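Local coordinates for 11R-lipoxygenase (Gersemia fruticosa, PDB 3VF1), which probably oxygenates polyunsaturated fatty acids as a calcium-dependent lipoxygenase, using a single non-heme iron ion to activate the reaction with molecular oxygen, at residues G35-V40 and D58-N63; D98-K103 and Y124-K129; V26-L31 and G69-D74. All blocks are in the same frame, centred on the assembly; numbering follows the deposited sequence.

Contact 1 of 3, residues G35-V40 and D58-N63. Unlike the reference sequence in segment 58-63: Y60 (reference Asp).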
ATOM      1  N   GLY A  35       0.537   6.971 -31.714  1.00 86.08           N
ATOM      2  CA  GLY A  35      -0.130   6.740 -32.982  1.00 87.91           C
ATOM      3  C   GLY A  35      -1.047   7.886 -33.358  1.00 88.16           C
ATOM      4  O   GLY A  35      -0.956   8.976 -32.791  1.00 85.52           O
ATOM      5  N   THR A  36      -1.936   7.640 -34.315  1.00 87.25           N
ATOM      6  CA  THR A  36      -2.841   8.674 -34.807  1.00 87.69           C
ATOM      7  C   THR A  36      -4.262   8.148 -34.978  1.00 84.69           C
ATOM      8  O   THR A  36      -5.197   8.642 -34.346  1.00 85.40           O
ATOM      9  CB  THR A  36      -2.358   9.235 -36.158  1.00 92.65           C
ATOM     10  OG1 THR A  36      -1.046   9.790 -36.009  1.00 95.06           O
ATOM     11  CG2 THR A  36      -3.309  10.311 -36.664  1.00 92.53           C
ATOM     12  N   ASP A  37      -4.421   7.148 -35.838  1.00 87.54           N
ATOM     13  CA  ASP A  37      -5.741   6.622 -36.161  1.00 90.67           C
ATOM     14  C   ASP A  37      -6.309   5.812 -34.999  1.00 89.70           C
ATOM     15  O   ASP A  37      -6.031   4.620 -34.865  1.00 90.64           O
ATOM     16  CB  ASP A  37      -5.671   5.756 -37.421  1.00 91.49           C
ATOM     17  CG  ASP A  37      -7.009   5.643 -38.126  1.00 92.37           C
ATOM     18  OD1 ASP A  37      -7.940   5.048 -37.544  1.00 92.88           O
ATOM     19  OD2 ASP A  37      -7.127   6.146 -39.262  1.00 93.94           O
ATOM     20  N   ALA A  38      -7.107   6.464 -34.159  1.00 83.94           N
ATOM     21  CA  ALA A  38      -7.714   5.799 -33.011  1.00 81.45           C
ATOM     22  C   ALA A  38      -9.175   5.463 -33.287  1.00 78.06           C
ATOM     23  O   ALA A  38      -9.977   5.329 -32.362  1.00 77.21           O
ATOM     24  CB  ALA A  38      -7.605   6.678 -31.784  1.00 77.04           C
ATOM     25  N   SER A  39      -9.515   5.326 -34.565  1.00 78.43           N
ATOM     26  CA  SER A  39     -10.880   5.015 -34.967  1.00 81.17           C
ATOM     27  C   SER A  39     -11.290   3.617 -34.514  1.00 79.35           C
ATOM     28  O   SER A  39     -10.486   2.685 -34.534  1.00 79.07           O
ATOM     29  CB  SER A  39     -11.020   5.120 -36.485  1.00 84.58           C
ATOM     30  OG  SER A  39     -10.693   6.422 -36.938  1.00 86.29           O
ATOM     31  N   VAL A  40     -12.550   3.482 -34.113  1.00 77.22           N
ATOM     32  CA  VAL A  40     -13.089   2.198 -33.679  1.00 77.86           C
ATOM     33  C   VAL A  40     -14.515   2.037 -34.185  1.00 76.09           C
ATOM     34  O   VAL A  40     -15.080   2.957 -34.774  1.00 73.87           O
ATOM     35  CB  VAL A  40     -13.096   2.076 -32.144  1.00 71.10           C
ATOM     36  CG1 VAL A  40     -11.682   2.183 -31.593  1.00 72.97           C
ATOM     37  CG2 VAL A  40     -13.996   3.137 -31.530  1.00 69.15           C
ATOM     38  N   ASP A  58     -14.768   7.656 -36.061  1.00 79.64           N
ATOM     39  CA  ASP A  58     -13.488   8.160 -36.538  1.00 81.91           C
ATOM     40  C   ASP A  58     -12.845   9.072 -35.499  1.00 79.13           C
ATOM     41  O   ASP A  58     -13.407  10.105 -35.135  1.00 74.00           O
ATOM     42  CB  ASP A  58     -13.667   8.918 -37.854  1.00 87.13           C
ATOM     43  CG  ASP A  58     -14.201   8.037 -38.966  1.00 90.72           C
ATOM     44  OD1 ASP A  58     -13.930   6.817 -38.942  1.00 89.63           O
ATOM     45  OD2 ASP A  58     -14.890   8.565 -39.863  1.00 93.68           O
ATOM     46  N   LYS A  59     -11.667   8.681 -35.025  1.00 76.48           N
ATOM     47  CA  LYS A  59     -10.926   9.477 -34.057  1.00 75.50           C
ATOM     48  C   LYS A  59      -9.490   9.666 -34.528  1.00 79.16           C
ATOM     49  O   LYS A  59      -8.779   8.694 -34.784  1.00 78.80           O
ATOM     50  CB  LYS A  59     -10.944   8.803 -32.685  1.00 74.54           C
ATOM     51  CG  LYS A  59     -10.154   9.544 -31.616  1.00 69.68           C
ATOM     52  CD  LYS A  59     -10.680  10.956 -31.402  1.00 67.64           C
ATOM     53  CE  LYS A  59      -9.929  11.659 -30.282  1.00 64.09           C
ATOM     54  NZ  LYS A  59     -10.359  13.075 -30.112  1.00 59.15           N
ATOM     55  N   TYR A  60      -9.073  10.922 -34.642  1.00 79.02           N
ATOM     56  CA  TYR A  60      -7.721  11.243 -35.079  1.00 86.17           C
ATOM     57  C   TYR A  60      -7.062  12.200 -34.096  1.00 85.05           C
ATOM     58  O   TYR A  60      -7.651  13.212 -33.710  1.00 84.23           O
ATOM     59  CB  TYR A  60      -7.747  11.868 -36.476  1.00 90.00           C
ATOM     60  CG  TYR A  60      -8.445  11.016 -37.512  1.00 86.75           C
ATOM     61  CD1 TYR A  60      -7.808   9.922 -38.083  1.00 87.41           C
ATOM     62  CD2 TYR A  60      -9.738  11.309 -37.925  1.00 82.54           C
ATOM     63  CE1 TYR A  60      -8.440   9.140 -39.030  1.00 91.90           C
ATOM     64  CE2 TYR A  60     -10.379  10.534 -38.874  1.00 82.96           C
ATOM     65  CZ  TYR A  60      -9.726   9.451 -39.423  1.00 91.18           C
ATOM     66  OH  TYR A  60     -10.359   8.677 -40.367  1.00 89.05           O
ATOM     67  N   PHE A  61      -5.839  11.876 -33.688  1.00 84.97           N
ATOM     68  CA  PHE A  61      -5.103  12.711 -32.749  1.00 92.85           C
ATOM     69  C   PHE A  61      -4.188  13.683 -33.486  1.00102.55           C
ATOM     70  O   PHE A  61      -3.280  13.272 -34.210  1.00 97.99           O
ATOM     71  CB  PHE A  61      -4.289  11.846 -31.786  1.00 88.60           C
ATOM     72  CG  PHE A  61      -5.125  11.125 -30.767  1.00 83.10           C
ATOM     73  CD1 PHE A  61      -5.745  11.824 -29.744  1.00 82.35           C
ATOM     74  CD2 PHE A  61      -5.288   9.750 -30.827  1.00 82.33           C
ATOM     75  CE1 PHE A  61      -6.516  11.167 -28.803  1.00 77.67           C
ATOM     76  CE2 PHE A  61      -6.058   9.088 -29.886  1.00 77.72           C
ATOM     77  CZ  PHE A  61      -6.671   9.797 -28.874  1.00 71.46           C
ATOM     78  N   HIS A  62      -4.437  14.976 -33.296  1.00108.22           N
ATOM     79  CA  HIS A  62      -3.657  16.019 -33.955  1.00110.78           C
ATOM     80  C   HIS A  62      -2.187  15.929 -33.553  1.00111.96           C
ATOM     81  O   HIS A  62      -1.333  15.576 -34.368  1.00111.48           O
ATOM     82  CB  HIS A  62      -4.213  17.403 -33.609  1.00111.83           C
ATOM     83  CG  HIS A  62      -5.673  17.559 -33.902  1.00116.91           C
ATOM     84  ND1 HIS A  62      -6.653  17.285 -32.972  1.00118.23           N
ATOM     85  CD2 HIS A  62      -6.320  17.956 -35.024  1.00121.88           C
ATOM     86  CE1 HIS A  62      -7.840  17.510 -33.506  1.00117.02           C
ATOM     87  NE2 HIS A  62      -7.667  17.917 -34.750  1.00120.93           N
ATOM     88  N   ASN A  63      -1.900  16.248 -32.296  1.00112.39           N
ATOM     89  CA  ASN A  63      -0.541  16.171 -31.774  1.00110.93           C
ATOM     90  C   ASN A  63      -0.404  15.014 -30.789  1.00108.57           C
ATOM     91  O   ASN A  63      -1.362  14.277 -30.553  1.00106.15           O
ATOM     92  CB  ASN A  63      -0.141  17.492 -31.111  1.00109.50           C
ATOM     93  CG  ASN A  63      -1.086  17.896 -29.996  1.00109.51           C
ATOM     94  OD1 ASN A  63      -0.884  17.539 -28.836  1.00109.42           O
ATOM     95  ND2 ASN A  63      -2.120  18.653 -30.344  1.00107.43           N
TER

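Contact 2 of 3, residues D98-K103 and Y124-K129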
ATOM      1  N   ASP A  98      -4.072   2.997 -29.880  1.00 69.74           N
ATOM      2  CA  ASP A  98      -4.990   2.486 -28.873  1.00 65.27           C
ATOM      3  C   ASP A  98      -5.726   3.643 -28.210  1.00 60.88           C
ATOM      4  O   ASP A  98      -5.107   4.552 -27.657  1.00 61.32           O
ATOM      5  CB  ASP A  98      -4.243   1.665 -27.823  1.00 64.92           C
ATOM      6  CG  ASP A  98      -3.742   0.342 -28.366  1.00 69.78           C
ATOM      7  OD1 ASP A  98      -4.370  -0.194 -29.303  1.00 69.79           O
ATOM      8  OD2 ASP A  98      -2.721  -0.164 -27.854  1.00 70.95           O
ATOM      9  N   TRP A  99      -7.051   3.606 -28.283  1.00 55.62           N
ATOM     10  CA  TRP A  99      -7.883   4.659 -27.716  1.00 53.86           C
ATOM     11  C   TRP A  99      -8.220   4.355 -26.262  1.00 49.44           C
ATOM     12  O   TRP A  99      -8.860   3.347 -25.965  1.00 49.19           O
ATOM     13  CB  TRP A  99      -9.174   4.794 -28.527  1.00 55.56           C
ATOM     14  CG  TRP A  99      -9.886   6.099 -28.332  1.00 55.71           C
ATOM     15  CD1 TRP A  99      -9.579   7.078 -27.432  1.00 57.53           C
ATOM     16  CD2 TRP A  99     -11.026   6.570 -29.064  1.00 60.12           C
ATOM     17  NE1 TRP A  99     -10.457   8.129 -27.556  1.00 56.48           N
ATOM     18  CE2 TRP A  99     -11.355   7.841 -28.550  1.00 60.07           C
ATOM     19  CE3 TRP A  99     -11.800   6.040 -30.101  1.00 63.25           C
ATOM     20  CZ2 TRP A  99     -12.424   8.589 -29.039  1.00 58.43           C
ATOM     21  CZ3 TRP A  99     -12.861   6.785 -30.584  1.00 63.80           C
ATOM     22  CH2 TRP A  99     -13.164   8.045 -30.053  1.00 59.93           C
ATOM     23  N   TYR A 100      -7.780   5.225 -25.359  1.00 46.93           N
ATOM     24  CA  TYR A 100      -8.138   5.099 -23.951  1.00 46.15           C
ATOM     25  C   TYR A 100      -9.386   5.928 -23.678  1.00 41.82           C
ATOM     26  O   TYR A 100      -9.338   7.159 -23.669  1.00 40.29           O
ATOM     27  CB  TYR A 100      -6.991   5.552 -23.047  1.00 45.77           C
ATOM     28  CG  TYR A 100      -7.307   5.418 -21.577  1.00 43.78           C
ATOM     29  CD1 TYR A 100      -7.198   4.193 -20.934  1.00 44.11           C
ATOM     30  CD2 TYR A 100      -7.721   6.513 -20.835  1.00 42.87           C
ATOM     31  CE1 TYR A 100      -7.492   4.064 -19.589  1.00 41.50           C
ATOM     32  CE2 TYR A 100      -8.017   6.396 -19.491  1.00 43.27           C
ATOM     33  CZ  TYR A 100      -7.900   5.169 -18.873  1.00 43.96           C
ATOM     34  OH  TYR A 100      -8.194   5.045 -17.535  1.00 44.48           O
ATOM     35  N   ILE A 101     -10.502   5.242 -23.455  1.00 43.11           N
ATOM     36  CA  ILE A 101     -11.797   5.898 -23.331  1.00 46.50           C
ATOM     37  C   ILE A 101     -12.264   5.968 -21.880  1.00 43.18           C
ATOM     38  O   ILE A 101     -12.306   4.956 -21.180  1.00 42.29           O
ATOM     39  CB  ILE A 101     -12.862   5.164 -24.166  1.00 46.81           C
ATOM     40  CG1 ILE A 101     -12.464   5.172 -25.645  1.00 47.07           C
ATOM     41  CG2 ILE A 101     -14.228   5.809 -23.977  1.00 46.89           C
ATOM     42  CD1 ILE A 101     -13.358   4.332 -26.529  1.00 48.12           C
ATOM     43  N   ALA A 102     -12.614   7.171 -21.437  1.00 40.63           N
ATOM     44  CA  ALA A 102     -13.150   7.370 -20.098  1.00 41.59           C
ATOM     45  C   ALA A 102     -14.533   6.739 -20.000  1.00 45.57           C
ATOM     46  O   ALA A 102     -14.748   5.810 -19.221  1.00 45.19           O
ATOM     47  CB  ALA A 102     -13.217   8.852 -19.767  1.00 41.10           C
ATOM     48  N   LYS A 103     -15.469   7.248 -20.797  1.00 49.13           N
ATOM     49  CA  LYS A 103     -16.817   6.695 -20.843  1.00 49.77           C
ATOM     50  C   LYS A 103     -17.528   7.073 -22.137  1.00 48.29           C
ATOM     51  O   LYS A 103     -17.108   7.986 -22.847  1.00 50.32           O
ATOM     52  CB  LYS A 103     -17.635   7.175 -19.643  1.00 52.17           C
ATOM     53  CG  LYS A 103     -17.809   8.682 -19.567  1.00 51.04           C
ATOM     54  CD  LYS A 103     -18.462   9.093 -18.257  1.00 54.64           C
ATOM     55  CE  LYS A 103     -18.562  10.604 -18.126  1.00 66.87           C
ATOM     56  NZ  LYS A 103     -19.125  11.012 -16.810  1.00 67.72           N
ATOM     57  N   TYR A 124     -13.008   3.513 -18.945  1.00 42.50           N
ATOM     58  CA  TYR A 124     -11.659   3.655 -18.404  1.00 41.01           C
ATOM     59  C   TYR A 124     -10.791   2.449 -18.763  1.00 40.64           C
ATOM     60  O   TYR A 124     -10.176   1.826 -17.897  1.00 40.32           O
ATOM     61  CB  TYR A 124     -11.719   3.858 -16.891  1.00 38.33           C
ATOM     62  CG  TYR A 124     -12.608   5.015 -16.501  1.00 37.95           C
ATOM     63  CD1 TYR A 124     -12.179   6.323 -16.660  1.00 38.01           C
ATOM     64  CD2 TYR A 124     -13.881   4.799 -15.996  1.00 37.65           C
ATOM     65  CE1 TYR A 124     -12.988   7.388 -16.316  1.00 39.96           C
ATOM     66  CE2 TYR A 124     -14.699   5.857 -15.648  1.00 37.88           C
ATOM     67  CZ  TYR A 124     -14.247   7.150 -15.812  1.00 40.46           C
ATOM     68  OH  TYR A 124     -15.054   8.212 -15.471  1.00 45.90           O
ATOM     69  N   ARG A 125     -10.754   2.134 -20.053  1.00 42.74           N
ATOM     70  CA  ARG A 125      -9.960   1.027 -20.566  1.00 43.96           C
ATOM     71  C   ARG A 125      -9.375   1.400 -21.921  1.00 44.46           C
ATOM     72  O   ARG A 125      -9.878   2.297 -22.596  1.00 45.73           O
ATOM     73  CB  ARG A 125     -10.830  -0.219 -20.742  1.00 48.26           C
ATOM     74  CG  ARG A 125     -11.593  -0.662 -19.506  1.00 47.61           C
ATOM     75  CD  ARG A 125     -10.718  -1.445 -18.547  1.00 50.58           C
ATOM     76  NE  ARG A 125     -11.513  -2.331 -17.698  1.00 49.68           N
ATOM     77  CZ  ARG A 125     -11.869  -3.571 -18.025  1.00 47.97           C
ATOM     78  NH1 ARG A 125     -11.505  -4.097 -19.188  1.00 52.22           N
ATOM     79  NH2 ARG A 125     -12.592  -4.292 -17.182  1.00 45.89           N
ATOM     80  N   TRP A 126      -8.311   0.709 -22.315  1.00 44.78           N
ATOM     81  CA  TRP A 126      -7.818   0.792 -23.683  1.00 50.61           C
ATOM     82  C   TRP A 126      -8.614  -0.198 -24.523  1.00 51.82           C
ATOM     83  O   TRP A 126      -8.877  -1.315 -24.080  1.00 45.78           O
ATOM     84  CB  TRP A 126      -6.331   0.444 -23.752  1.00 50.23           C
ATOM     85  CG  TRP A 126      -5.442   1.336 -22.939  1.00 48.58           C
ATOM     86  CD1 TRP A 126      -5.108   1.183 -21.625  1.00 47.32           C
ATOM     87  CD2 TRP A 126      -4.758   2.512 -23.390  1.00 46.13           C
ATOM     88  NE1 TRP A 126      -4.264   2.192 -21.228  1.00 47.07           N
ATOM     89  CE2 TRP A 126      -4.034   3.022 -22.294  1.00 48.10           C
ATOM     90  CE3 TRP A 126      -4.690   3.185 -24.613  1.00 47.39           C
ATOM     91  CZ2 TRP A 126      -3.254   4.172 -22.383  1.00 48.59           C
ATOM     92  CZ3 TRP A 126      -3.915   4.327 -24.700  1.00 50.05           C
ATOM     93  CH2 TRP A 126      -3.208   4.810 -23.593  1.00 51.10           C
ATOM     94  N   VAL A 127      -9.006   0.206 -25.728  1.00 51.98           N
ATOM     95  CA  VAL A 127      -9.754  -0.690 -26.608  1.00 58.39           C
ATOM     96  C   VAL A 127      -8.878  -1.845 -27.085  1.00 61.75           C
ATOM     97  O   VAL A 127      -9.277  -3.008 -27.011  1.00 65.88           O
ATOM     98  CB  VAL A 127     -10.339   0.047 -27.837  1.00 58.14           C
ATOM     99  CG1 VAL A 127     -11.326   1.115 -27.396  1.00 51.65           C
ATOM    100  CG2 VAL A 127      -9.233   0.653 -28.693  1.00 63.52           C
ATOM    101  N   ILE A 128      -7.678  -1.521 -27.557  1.00 59.15           N
ATOM    102  CA  ILE A 128      -6.764  -2.522 -28.092  1.00 68.44           C
ATOM    103  C   ILE A 128      -7.438  -3.348 -29.195  1.00 74.04           C
ATOM    104  O   ILE A 128      -7.473  -2.922 -30.349  1.00 73.90           O
ATOM    105  CB  ILE A 128      -6.222  -3.440 -26.975  1.00 65.67           C
ATOM    106  CG1 ILE A 128      -5.576  -2.599 -25.873  1.00 60.47           C
ATOM    107  CG2 ILE A 128      -5.214  -4.430 -27.542  1.00 67.18           C
ATOM    108  CD1 ILE A 128      -5.108  -3.406 -24.682  1.00 63.02           C
ATOM    109  N   LYS A 129      -7.970  -4.517 -28.845  1.00 72.74           N
ATOM    110  CA  LYS A 129      -8.660  -5.360 -29.817  1.00 74.17           C
ATOM    111  C   LYS A 129     -10.173  -5.159 -29.713  1.00 71.87           C
ATOM    112  O   LYS A 129     -10.749  -4.368 -30.458  1.00 71.66           O
ATOM    113  CB  LYS A 129      -8.304  -6.839 -29.620  1.00 78.53           C
ATOM    114  CG  LYS A 129      -6.843  -7.107 -29.297  1.00 85.47           C
ATOM    115  CD  LYS A 129      -6.485  -8.577 -29.486  1.00 92.41           C
ATOM    116  CE  LYS A 129      -7.501  -9.499 -28.825  1.00 97.45           C
ATOM    117  NZ  LYS A 129      -7.114 -10.931 -28.947  1.00 90.17           N
TER

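Contact 3 of 3, residues V26-L31 and G69-D74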
ATOM      1  N   VAL A  26     -18.344  10.231 -27.103  1.00 55.09           N
ATOM      2  CA  VAL A  26     -17.199   9.539 -26.527  1.00 51.90           C
ATOM      3  C   VAL A  26     -16.275  10.516 -25.814  1.00 53.27           C
ATOM      4  O   VAL A  26     -15.781  11.471 -26.414  1.00 55.99           O
ATOM      5  CB  VAL A  26     -16.392   8.799 -27.608  1.00 54.66           C
ATOM      6  CG1 VAL A  26     -15.215   8.061 -26.984  1.00 50.74           C
ATOM      7  CG2 VAL A  26     -17.289   7.835 -28.372  1.00 54.24           C
ATOM      8  N   GLU A  27     -16.044  10.273 -24.527  1.00 52.00           N
ATOM      9  CA  GLU A  27     -15.100  11.072 -23.757  1.00 50.89           C
ATOM     10  C   GLU A  27     -13.779  10.330 -23.621  1.00 46.15           C
ATOM     11  O   GLU A  27     -13.723   9.246 -23.040  1.00 44.88           O
ATOM     12  CB  GLU A  27     -15.664  11.386 -22.372  1.00 51.63           C
ATOM     13  CG  GLU A  27     -16.966  12.168 -22.396  1.00 60.38           C
ATOM     14  CD  GLU A  27     -17.362  12.680 -21.024  1.00 72.09           C
ATOM     15  OE1 GLU A  27     -16.608  12.439 -20.057  1.00 73.56           O
ATOM     16  OE2 GLU A  27     -18.426  13.327 -20.912  1.00 68.88           O
ATOM     17  N   THR A  28     -12.718  10.917 -24.164  1.00 46.79           N
ATOM     18  CA  THR A  28     -11.392  10.316 -24.087  1.00 49.89           C
ATOM     19  C   THR A  28     -10.811  10.503 -22.691  1.00 50.20           C
ATOM     20  O   THR A  28     -10.955  11.565 -22.086  1.00 49.68           O
ATOM     21  CB  THR A  28     -10.436  10.941 -25.118  1.00 53.35           C
ATOM     22  OG1 THR A  28     -11.003  10.833 -26.430  1.00 55.19           O
ATOM     23  CG2 THR A  28      -9.082  10.242 -25.092  1.00 53.35           C
ATOM     24  N   GLY A  29     -10.160   9.464 -22.178  1.00 48.91           N
ATOM     25  CA  GLY A  29      -9.547   9.528 -20.864  1.00 50.34           C
ATOM     26  C   GLY A  29      -8.305  10.395 -20.863  1.00 51.98           C
ATOM     27  O   GLY A  29      -7.977  11.022 -21.871  1.00 56.29           O
ATOM     28  N   ASP A  30      -7.607  10.429 -19.732  1.00 53.08           N
ATOM     29  CA  ASP A  30      -6.439  11.291 -19.584  1.00 57.83           C
ATOM     30  C   ASP A  30      -5.156  10.625 -20.079  1.00 55.68           C
ATOM     31  O   ASP A  30      -4.116  11.274 -20.183  1.00 61.80           O
ATOM     32  CB  ASP A  30      -6.277  11.735 -18.126  1.00 57.99           C
ATOM     33  CG  ASP A  30      -6.152  10.564 -17.167  1.00 63.75           C
ATOM     34  OD1 ASP A  30      -5.740   9.470 -17.606  1.00 60.18           O
ATOM     35  OD2 ASP A  30      -6.464  10.741 -15.969  1.00 70.39           O
ATOM     36  N   LEU A  31      -5.229   9.334 -20.385  1.00 51.69           N
ATOM     37  CA  LEU A  31      -4.082   8.624 -20.937  1.00 49.45           C
ATOM     38  C   LEU A  31      -4.070   8.755 -22.455  1.00 51.64           C
ATOM     39  O   LEU A  31      -5.103   9.011 -23.073  1.00 55.22           O
ATOM     40  CB  LEU A  31      -4.107   7.149 -20.534  1.00 47.21           C
ATOM     41  CG  LEU A  31      -4.126   6.874 -19.028  1.00 46.84           C
ATOM     42  CD1 LEU A  31      -4.046   5.380 -18.763  1.00 47.39           C
ATOM     43  CD2 LEU A  31      -2.994   7.608 -18.324  1.00 45.44           C
ATOM     44  N   GLY A  69     -10.848  15.347 -24.045  1.00 60.82           N
ATOM     45  CA  GLY A  69     -11.711  15.930 -25.056  1.00 61.46           C
ATOM     46  C   GLY A  69     -12.930  15.073 -25.337  1.00 58.25           C
ATOM     47  O   GLY A  69     -13.041  13.952 -24.841  1.00 55.21           O
ATOM     48  N   THR A  70     -13.844  15.608 -26.141  1.00 60.88           N
ATOM     49  CA  THR A  70     -15.081  14.910 -26.473  1.00 59.49           C
ATOM     50  C   THR A  70     -15.287  14.820 -27.981  1.00 59.39           C
ATOM     51  O   THR A  70     -14.887  15.713 -28.730  1.00 55.69           O
ATOM     52  CB  THR A  70     -16.301  15.625 -25.859  1.00 60.06           C
ATOM     53  OG1 THR A  70     -16.236  15.549 -24.429  1.00 65.77           O
ATOM     54  CG2 THR A  70     -17.602  14.989 -26.337  1.00 59.81           C
ATOM     55  N   ASP A  71     -15.912  13.732 -28.417  1.00 57.95           N
ATOM     56  CA  ASP A  71     -16.308  13.570 -29.808  1.00 58.74           C
ATOM     57  C   ASP A  71     -17.746  13.071 -29.863  1.00 60.97           C
ATOM     58  O   ASP A  71     -18.064  12.014 -29.318  1.00 60.60           O
ATOM     59  CB  ASP A  71     -15.388  12.584 -30.526  1.00 58.55           C
ATOM     60  CG  ASP A  71     -13.948  13.051 -30.564  1.00 64.18           C
ATOM     61  OD1 ASP A  71     -13.612  13.879 -31.437  1.00 69.91           O
ATOM     62  OD2 ASP A  71     -13.150  12.585 -29.724  1.00 65.17           O
ATOM     63  N   THR A  72     -18.613  13.835 -30.518  1.00 61.79           N
ATOM     64  CA  THR A  72     -20.022  13.476 -30.617  1.00 60.15           C
ATOM     65  C   THR A  72     -20.350  12.964 -32.015  1.00 66.69           C
ATOM     66  O   THR A  72     -19.900  13.524 -33.014  1.00 68.95           O
ATOM     67  CB  THR A  72     -20.929  14.674 -30.279  1.00 66.17           C
ATOM     68  OG1 THR A  72     -20.743  15.042 -28.906  1.00 66.34           O
ATOM     69  CG2 THR A  72     -22.392  14.327 -30.511  1.00 66.66           C
ATOM     70  N   TYR A  73     -21.136  11.894 -32.074  1.00 67.57           N
ATOM     71  CA  TYR A  73     -21.491  11.265 -33.340  1.00 70.30           C
ATOM     72  C   TYR A  73     -22.998  11.062 -33.445  1.00 75.44           C
ATOM     73  O   TYR A  73     -23.626  10.540 -32.525  1.00 75.38           O
ATOM     74  CB  TYR A  73     -20.795   9.909 -33.472  1.00 68.94           C
ATOM     75  CG  TYR A  73     -19.290   9.961 -33.334  1.00 69.71           C
ATOM     76  CD1 TYR A  73     -18.690  10.024 -32.083  1.00 67.94           C
ATOM     77  CD2 TYR A  73     -18.467   9.934 -34.453  1.00 70.74           C
ATOM     78  CE1 TYR A  73     -17.315  10.066 -31.949  1.00 66.25           C
ATOM     79  CE2 TYR A  73     -17.090   9.976 -34.330  1.00 70.11           C
ATOM     80  CZ  TYR A  73     -16.520  10.042 -33.076  1.00 67.70           C
ATOM     81  OH  TYR A  73     -15.150  10.083 -32.945  1.00 70.22           O
ATOM     82  N   ASP A  74     -23.574  11.480 -34.569  1.00 77.24           N
ATOM     83  CA  ASP A  74     -24.973  11.198 -34.865  1.00 74.80           C
ATOM     84  C   ASP A  74     -25.046   9.949 -35.732  1.00 75.81           C
ATOM     85  O   ASP A  74     -24.275   9.802 -36.679  1.00 78.25           O
ATOM     86  CB  ASP A  74     -25.621  12.381 -35.584  1.00 77.12           C
ATOM     87  CG  ASP A  74     -25.731  13.611 -34.702  1.00 81.46           C
ATOM     88  OD1 ASP A  74     -25.979  13.453 -33.488  1.00 78.40           O
ATOM     89  OD2 ASP A  74     -25.571  14.736 -35.222  1.00 81.42           O
TER
HETATM   90  O   HOH W   1     -13.508  12.164 -27.328  1.00 53.41           O

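Contact 1 of 3, residues G35-V40 and D58-N63
D37 and Y60 lie side by side with their side chains pointing the same way, and the carboxylate stands almost upright to the ring, the two planes 84° apart. OD2 of D37 meets the ring at its edge, near the ring plane, 3.3 Å from CE1 of Y60, a position where the reference sequence has an aspartate. The other oxygen, OD1, is turned to S39, whose OG donates to D37 OD1 over 3.1 Å from above the carboxylate plane. S39 OG is used twice: its chi1 of -59° sets it opposite its own carbonyl carbon, where it also accepts the N-H of K59 (OG to N 3.1 Å). One hydroxyl thus ties the carboxylate of its own segment to the backbone of the other. The backbones meet through A38 N, which donates to K59 O at 2.9 Å; further along, F61 N reaches T36 O only weakly, at 3.4 Å. A38 points its methyl toward the other segment, where CB comes obliquely to the F61 ring, 3.4 Å from CE2. The same CB also lies 3.8 Å from CG of K59. The K59 chain bends at chi2 and leads its ammonium away to a salt bridge with D71, while R32 makes a cation-pi contact with the F61 ring. OD1 of D37 and OD1 of D58 are 6.4 Å apart, like charges that would probably favour a cation nearby. Two antiparallel-running loops held by a single backbone bridge, with G35 and D58 predicted to bind two different calcium ions, are consistent with the calcium-binding loops at one end of a PLAT beta sandwich.

Contact 2 of 3, residues D98-K103 and Y124-K129
An antiparallel backbone pairing, flanked by aromatic packing, joins the start of strand 100-109 to the chain leaving strand 116-124. V127 N donates to W99 O (3.2 Å) and I101 N to R125 O (3.1 Å). At the end of the pairing Y124 and R125 both face I101, a G1 beta bulge within the PLAT sandwich, and their N-H groups bond only weakly to I101 O. Y124 lays one ring face over the carbonyl oxygen of A102, which sits 3.3 Å above the ring plane near its centre. CB of Y100 lies over the W126 six-membered ring, 3.6 Å from its centroid, a CH-pi contact. With CG anti to the backbone N (chi1 -179°), the Y100 ring turns its edge to the face of the W126 five-membered ring (edge-to-face, planes at 55°). The indole edge meets D98 O, 3.2 Å from CZ3 of W126; D98 is a predicted calcium ligand. An alanine in place of W126 removes the indole face under Y100 CB and is likely to open a gap and free the Y100 ring to turn. Across the backbone, I101 CD1 packs 3.9 Å from V127 CG1, and on that face the indole N-H of W99 bonds to T28 OG1.

Contact 3 of 3, residues V26-L31 and G69-D74
V26 and D71 grip each other with two backbone hydrogen bonds, V26 N to D71 O at 2.9 Å and nearly straight at 176°, and D71 N to V26 O at 3.0 Å. A third bond, T28 N to G69 O at 3.1 Å, runs almost straight out from the carbonyl. G69 has backbone angles at which any CB would jam against the preceding carbonyl oxygen, a geometry that favours glycine at this end of the pairing. These three bonds make the tight part of the contact, together with V26, whose side chain is buried on one face of the sheet among W99, L57 and I101, with CG2 beside CE1 of Y73. Polar groups here also have partners: Y73 OH bonds to D58 O, while D71 and T28 have theirs in K59 and W99. A water sits 3.0 Å from T28 OG1; its approaches to V26 O and D71 OD2 are so short that they are doubtful in detail.

The other face is looser. E27 and T70 form the non-hydrogen-bonded pair, their side chains side by side and pointing the same way, but they meet at a single pair of atoms, E27 CG and T70 OG1, 4.0 Å apart. T70 is exposed, while E27 leans on K103 and I105 of the neighbouring strand. This is antiparallel pairing of the outermost strand, 70-77, with strand 20-28 in one sheet of the PLAT beta sandwich.

From the N terminus, strand 20-28 delivers 26-31, the first half of contact 3. The chain then passes through 35-40, makes strands 40-46 and 55-57, and returns at 58-63, so contact 1 opens and closes before 69-74 completes contact 3: the smaller loop lies wholly within the larger. D58 with Y73 and K59 with D71 join these two contacts. Contact 2 follows in series, closing between 98-103 and 124-129. Contacts 2 and 3 share a sheet, where strands 20-28 and 100-109 are neighbours and A102 N probably bonds to E27 O. Contact 1 sits at the ends of the opposing sheet's strands; W99 packs on A38, K59 and V40, joining it to contact 2.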